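Local atomic coordinates of IRMA (Escherichia coli CFT073, PDB entry 5EK5), a protein that is a secreted virulence-associated protein with a fibronectin-like fold that probably acts as a mimic of host interleukin receptors. Residues 6-14 with 106-114. Sequence-based numbering, arbitrary orientation.
With EDO (1,2-ethanediol), chain F.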
loop_
_atom_site.group_PDB
_atom_site.type_symbol
_atom_site.label_atom_id
_atom_site.label_comp_id
_atom_site.label_asym_id
_atom_site.label_seq_id
_atom_site.Cartn_x
_atom_site.Cartn_y
_atom_site.Cartn_z
ATOM N N GLN B 6 -0.104 -21.507 -4.812
ATOM C CA GLN B 6 0.815 -21.641 -5.940
ATOM C C GLN B 6 1.651 -20.380 -6.183
ATOM O O GLN B 6 2.757 -20.250 -5.661
ATOM C CB GLN B 6 0.047 -22.012 -7.214
ATOM C CG GLN B 6 -1.205 -21.179 -7.475
ATOM C CD GLN B 6 -1.431 -20.923 -8.956
ATOM O OE1 GLN B 6 -0.528 -20.477 -9.664
ATOM N NE2 GLN B 6 -2.635 -21.204 -9.429
ATOM N N ARG B 7 1.111 -19.458 -6.976
ATOM C CA ARG B 7 1.771 -18.202 -7.315
ATOM C C ARG B 7 1.323 -17.154 -6.322
ATOM O O ARG B 7 0.493 -17.437 -5.469
ATOM C CB ARG B 7 1.442 -17.770 -8.753
ATOM C CG ARG B 7 2.109 -18.588 -9.855
ATOM C CD ARG B 7 1.439 -18.367 -11.221
ATOM N NE ARG B 7 0.125 -19.017 -11.238
ATOM C CZ ARG B 7 -0.768 -18.949 -12.225
ATOM N NH1 ARG B 7 -0.506 -18.278 -13.335
ATOM N NH2 ARG B 7 -1.934 -19.571 -12.100
ATOM N N TYR B 8 1.864 -15.948 -6.432
ATOM C CA TYR B 8 1.568 -14.894 -5.469
ATOM C C TYR B 8 1.081 -13.635 -6.178
ATOM O O TYR B 8 1.700 -13.169 -7.138
ATOM C CB TYR B 8 2.815 -14.585 -4.637
ATOM C CG TYR B 8 2.690 -13.436 -3.655
ATOM C CD1 TYR B 8 2.072 -13.604 -2.424
ATOM C CD2 TYR B 8 3.199 -12.183 -3.968
ATOM C CE1 TYR B 8 1.978 -12.551 -1.523
ATOM C CE2 TYR B 8 3.102 -11.126 -3.083
ATOM C CZ TYR B 8 2.491 -11.312 -1.863
ATOM O OH TYR B 8 2.404 -10.252 -0.990
ATOM N N ILE B 9 -0.045 -13.102 -5.709
ATOM C CA ILE B 9 -0.494 -11.770 -6.099
ATOM C C ILE B 9 -0.920 -10.979 -4.876
ATOM O O ILE B 9 -1.957 -11.258 -4.273
ATOM C CB ILE B 9 -1.691 -11.812 -7.072
ATOM C CG1 ILE B 9 -1.345 -12.598 -8.331
ATOM C CG2 ILE B 9 -2.133 -10.399 -7.437
ATOM C CD1 ILE B 9 -2.542 -12.886 -9.202
ATOM N N SER B 10 -0.130 -9.974 -4.521
ATOM C CA SER B 10 -0.573 -9.001 -3.549
ATOM C C SER B 10 -1.483 -8.041 -4.295
ATOM O O SER B 10 -1.245 -7.727 -5.461
ATOM C CB SER B 10 0.606 -8.273 -2.909
ATOM O OG SER B 10 1.164 -7.337 -3.812
ATOM N N ILE B 11 -2.529 -7.579 -3.629
ATOM C CA ILE B 11 -3.477 -6.693 -4.275
ATOM C C ILE B 11 -3.951 -5.654 -3.274
ATOM O O ILE B 11 -4.283 -5.968 -2.129
ATOM C CB ILE B 11 -4.671 -7.479 -4.877
ATOM C CG1 ILE B 11 -5.648 -6.533 -5.577
ATOM C CG2 ILE B 11 -5.373 -8.313 -3.813
ATOM C CD1 ILE B 11 -6.670 -7.242 -6.439
ATOM N N ARG B 12 -3.931 -4.402 -3.707
ATOM C CA ARG B 12 -4.338 -3.297 -2.862
ATOM C C ARG B 12 -4.926 -2.172 -3.693
ATOM O O ARG B 12 -4.607 -2.024 -4.872
ATOM C CB ARG B 12 -3.148 -2.795 -2.037
ATOM C CG ARG B 12 -2.020 -2.180 -2.859
ATOM C CD ARG B 12 -0.822 -1.842 -1.977
ATOM N NE ARG B 12 0.241 -1.162 -2.712
ATOM C CZ ARG B 12 0.380 0.156 -2.786
ATOM N NH1 ARG B 12 -0.480 0.955 -2.168
ATOM N NH2 ARG B 12 1.382 0.679 -3.479
ATOM N N ASN B 13 -5.785 -1.381 -3.065
ATOM C CA ASN B 13 -6.384 -0.231 -3.714
ATOM C C ASN B 13 -5.469 0.978 -3.573
ATOM O O ASN B 13 -5.075 1.341 -2.463
ATOM C CB ASN B 13 -7.760 0.055 -3.116
ATOM C CG ASN B 13 -8.316 1.388 -3.548
ATOM O OD1 ASN B 13 -8.621 2.243 -2.716
ATOM N ND2 ASN B 13 -8.462 1.574 -4.853
ATOM N N THR B 14 -5.121 1.592 -4.699
ATOM C CA THR B 14 -4.108 2.644 -4.713
ATOM C C THR B 14 -4.665 4.031 -5.019
ATOM O O THR B 14 -3.995 5.035 -4.772
ATOM C CB THR B 14 -3.007 2.336 -5.740
ATOM O OG1 THR B 14 -3.603 2.103 -7.022
ATOM C CG2 THR B 14 -2.196 1.126 -5.309
ATOM N N LEU B 106 -8.991 -19.360 -11.234
ATOM C CA LEU B 106 -7.843 -19.026 -10.398
ATOM C C LEU B 106 -8.169 -19.144 -8.912
ATOM O O LEU B 106 -9.109 -18.512 -8.429
ATOM C CB LEU B 106 -7.354 -17.613 -10.715
ATOM C CG LEU B 106 -6.127 -17.139 -9.941
ATOM C CD1 LEU B 106 -4.887 -17.861 -10.430
ATOM C CD2 LEU B 106 -5.972 -15.635 -10.077
ATOM N N PRO B 107 -7.399 -19.973 -8.187
ATOM C CA PRO B 107 -7.541 -20.149 -6.737
ATOM C C PRO B 107 -7.401 -18.830 -5.985
ATOM O O PRO B 107 -6.460 -18.078 -6.237
ATOM C CB PRO B 107 -6.394 -21.100 -6.383
ATOM C CG PRO B 107 -6.101 -21.823 -7.651
ATOM C CD PRO B 107 -6.334 -20.825 -8.742
ATOM N N LEU B 108 -8.328 -18.558 -5.073
ATOM C CA LEU B 108 -8.357 -17.283 -4.368
ATOM C C LEU B 108 -7.239 -17.182 -3.331
ATOM O O LEU B 108 -6.929 -16.094 -2.846
ATOM C CB LEU B 108 -9.717 -17.077 -3.699
ATOM C CG LEU B 108 -10.935 -17.049 -4.627
ATOM C CD1 LEU B 108 -12.150 -16.481 -3.911
ATOM C CD2 LEU B 108 -10.643 -16.259 -5.897
ATOM N N SER B 109 -6.635 -18.320 -2.996
ATOM C CA SER B 109 -5.543 -18.357 -2.024
ATOM C C SER B 109 -4.294 -17.649 -2.542
ATOM O O SER B 109 -3.427 -17.251 -1.763
ATOM C CB SER B 109 -5.210 -19.804 -1.655
ATOM O OG SER B 109 -4.930 -20.576 -2.811
ATOM N N VAL B 110 -4.212 -17.497 -3.859
ATOM C CA VAL B 110 -3.098 -16.810 -4.501
ATOM C C VAL B 110 -3.001 -15.355 -4.039
ATOM O O VAL B 110 -1.906 -14.807 -3.883
ATOM C CB VAL B 110 -3.241 -16.857 -6.043
ATOM C CG1 VAL B 110 -2.303 -15.862 -6.716
ATOM C CG2 VAL B 110 -2.983 -18.259 -6.555
ATOM N N PHE B 111 -4.155 -14.745 -3.783
ATOM C CA PHE B 111 -4.211 -13.329 -3.432
ATOM C C PHE B 111 -3.697 -13.017 -2.031
ATOM O O PHE B 111 -3.944 -13.755 -1.078
ATOM C CB PHE B 111 -5.641 -12.805 -3.573
ATOM C CG PHE B 111 -6.089 -12.651 -4.996
ATOM C CD1 PHE B 111 -5.578 -11.634 -5.787
ATOM C CD2 PHE B 111 -7.026 -13.513 -5.541
ATOM C CE1 PHE B 111 -5.986 -11.486 -7.100
ATOM C CE2 PHE B 111 -7.441 -13.369 -6.853
ATOM C CZ PHE B 111 -6.921 -12.356 -7.633
ATOM N N ASP B 112 -2.975 -11.906 -1.929
ATOM C CA ASP B 112 -2.539 -11.374 -0.647
ATOM C C ASP B 112 -3.126 -9.972 -0.495
ATOM O O ASP B 112 -2.443 -8.979 -0.741
ATOM C CB ASP B 112 -1.012 -11.338 -0.581
ATOM C CG ASP B 112 -0.491 -10.974 0.790
ATOM O OD1 ASP B 112 -1.261 -11.073 1.761
ATOM O OD2 ASP B 112 0.691 -10.584 0.897
ATOM N N PRO B 113 -4.398 -9.890 -0.078
ATOM C CA PRO B 113 -5.171 -8.643 -0.081
ATOM C C PRO B 113 -4.795 -7.676 1.037
ATOM O O PRO B 113 -4.325 -8.105 2.083
ATOM C CB PRO B 113 -6.603 -9.136 0.111
ATOM C CG PRO B 113 -6.442 -10.342 0.963
ATOM C CD PRO B 113 -5.172 -11.007 0.491
ATOM N N GLN B 114 -5.011 -6.384 0.820
ATOM C CA GLN B 114 -4.881 -5.417 1.902
ATOM C C GLN B 114 -6.162 -5.377 2.730
ATOM O O GLN B 114 -7.050 -4.565 2.460
ATOM C CB GLN B 114 -4.551 -4.027 1.352
ATOM C CG GLN B 114 -4.014 -3.087 2.413
ATOM C CD GLN B 114 -3.693 -1.695 1.906
ATOM O OE1 GLN B 114 -4.228 -1.242 0.895
ATOM N NE2 GLN B 114 -2.786 -1.017 2.600
HETATM C C1 EDO F . -3.236 -10.391 3.932
HETATM O O1 EDO F . -4.593 -10.333 4.276
HETATM C C2 EDO F . -2.532 -9.141 4.455
HETATM O O2 EDO F . -1.792 -8.584 3.405
HETATM O O HOH W 1 -3.021 0.521 -0.350
HETATM O O HOH W 2 -6.304 -1.851 -0.426
#
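Strand 111-113 pairs in parallel with the first part of strand 9-19, the axes of the short segments 9-14 and 111-113 approaching to 4.4 Å at 31°, and Ile9, Ser10 and Ile11 lie across from Phe111, Asp112 and Pro113. The backbone bonds zigzag between the strands: Ile9 N gives to Val110 O, Asp112 N to Ile9 O (2.6 Å), Ile11 N to Asp112 O and Gln114 N to Ile11 O. On the face of Ser10 and Asp112, Tyr8 OH donates to Asp112 OD2 over 2.6 Å, reaching the anti lone pair of the carboxylate, whose plane stands 56° from the ring. With CG anti to the backbone N (chi1 176°), the tyrosine brings back toward the partner strand a side chain that sets out away from it, and its CE1 packs 3.4 Å from Asp112 CB. The pairing illustrates how a short strand, outermost within its chain, adds to one sheet of a fibronectin-like beta sandwich; just beyond it, the Gln114 backbone bonds to the second subunit. The face carrying Ile9, Ile11 and Phe111 turns into the sandwich, toward Leu42 and Ile44 of the second sheet. There Ile9 and Phe111 lie side by side, CG2 4.0 Å from CD1, while Ile11 CG2 meets the same ring atom obliquely. Val110 CG1 packs against Ile9 CG1 at 3.8 Å, and its CG2 touches Gln6 CG. Arg7 passes NH2 by Leu106 CD1 and forms a salt bridge with Glu97 through NH1. At the far end, Gln114 OE1 takes hydrogen bonds from two waters; one also links Arg12 NH1 with Asn13 O, the other accepts from Asn13 N.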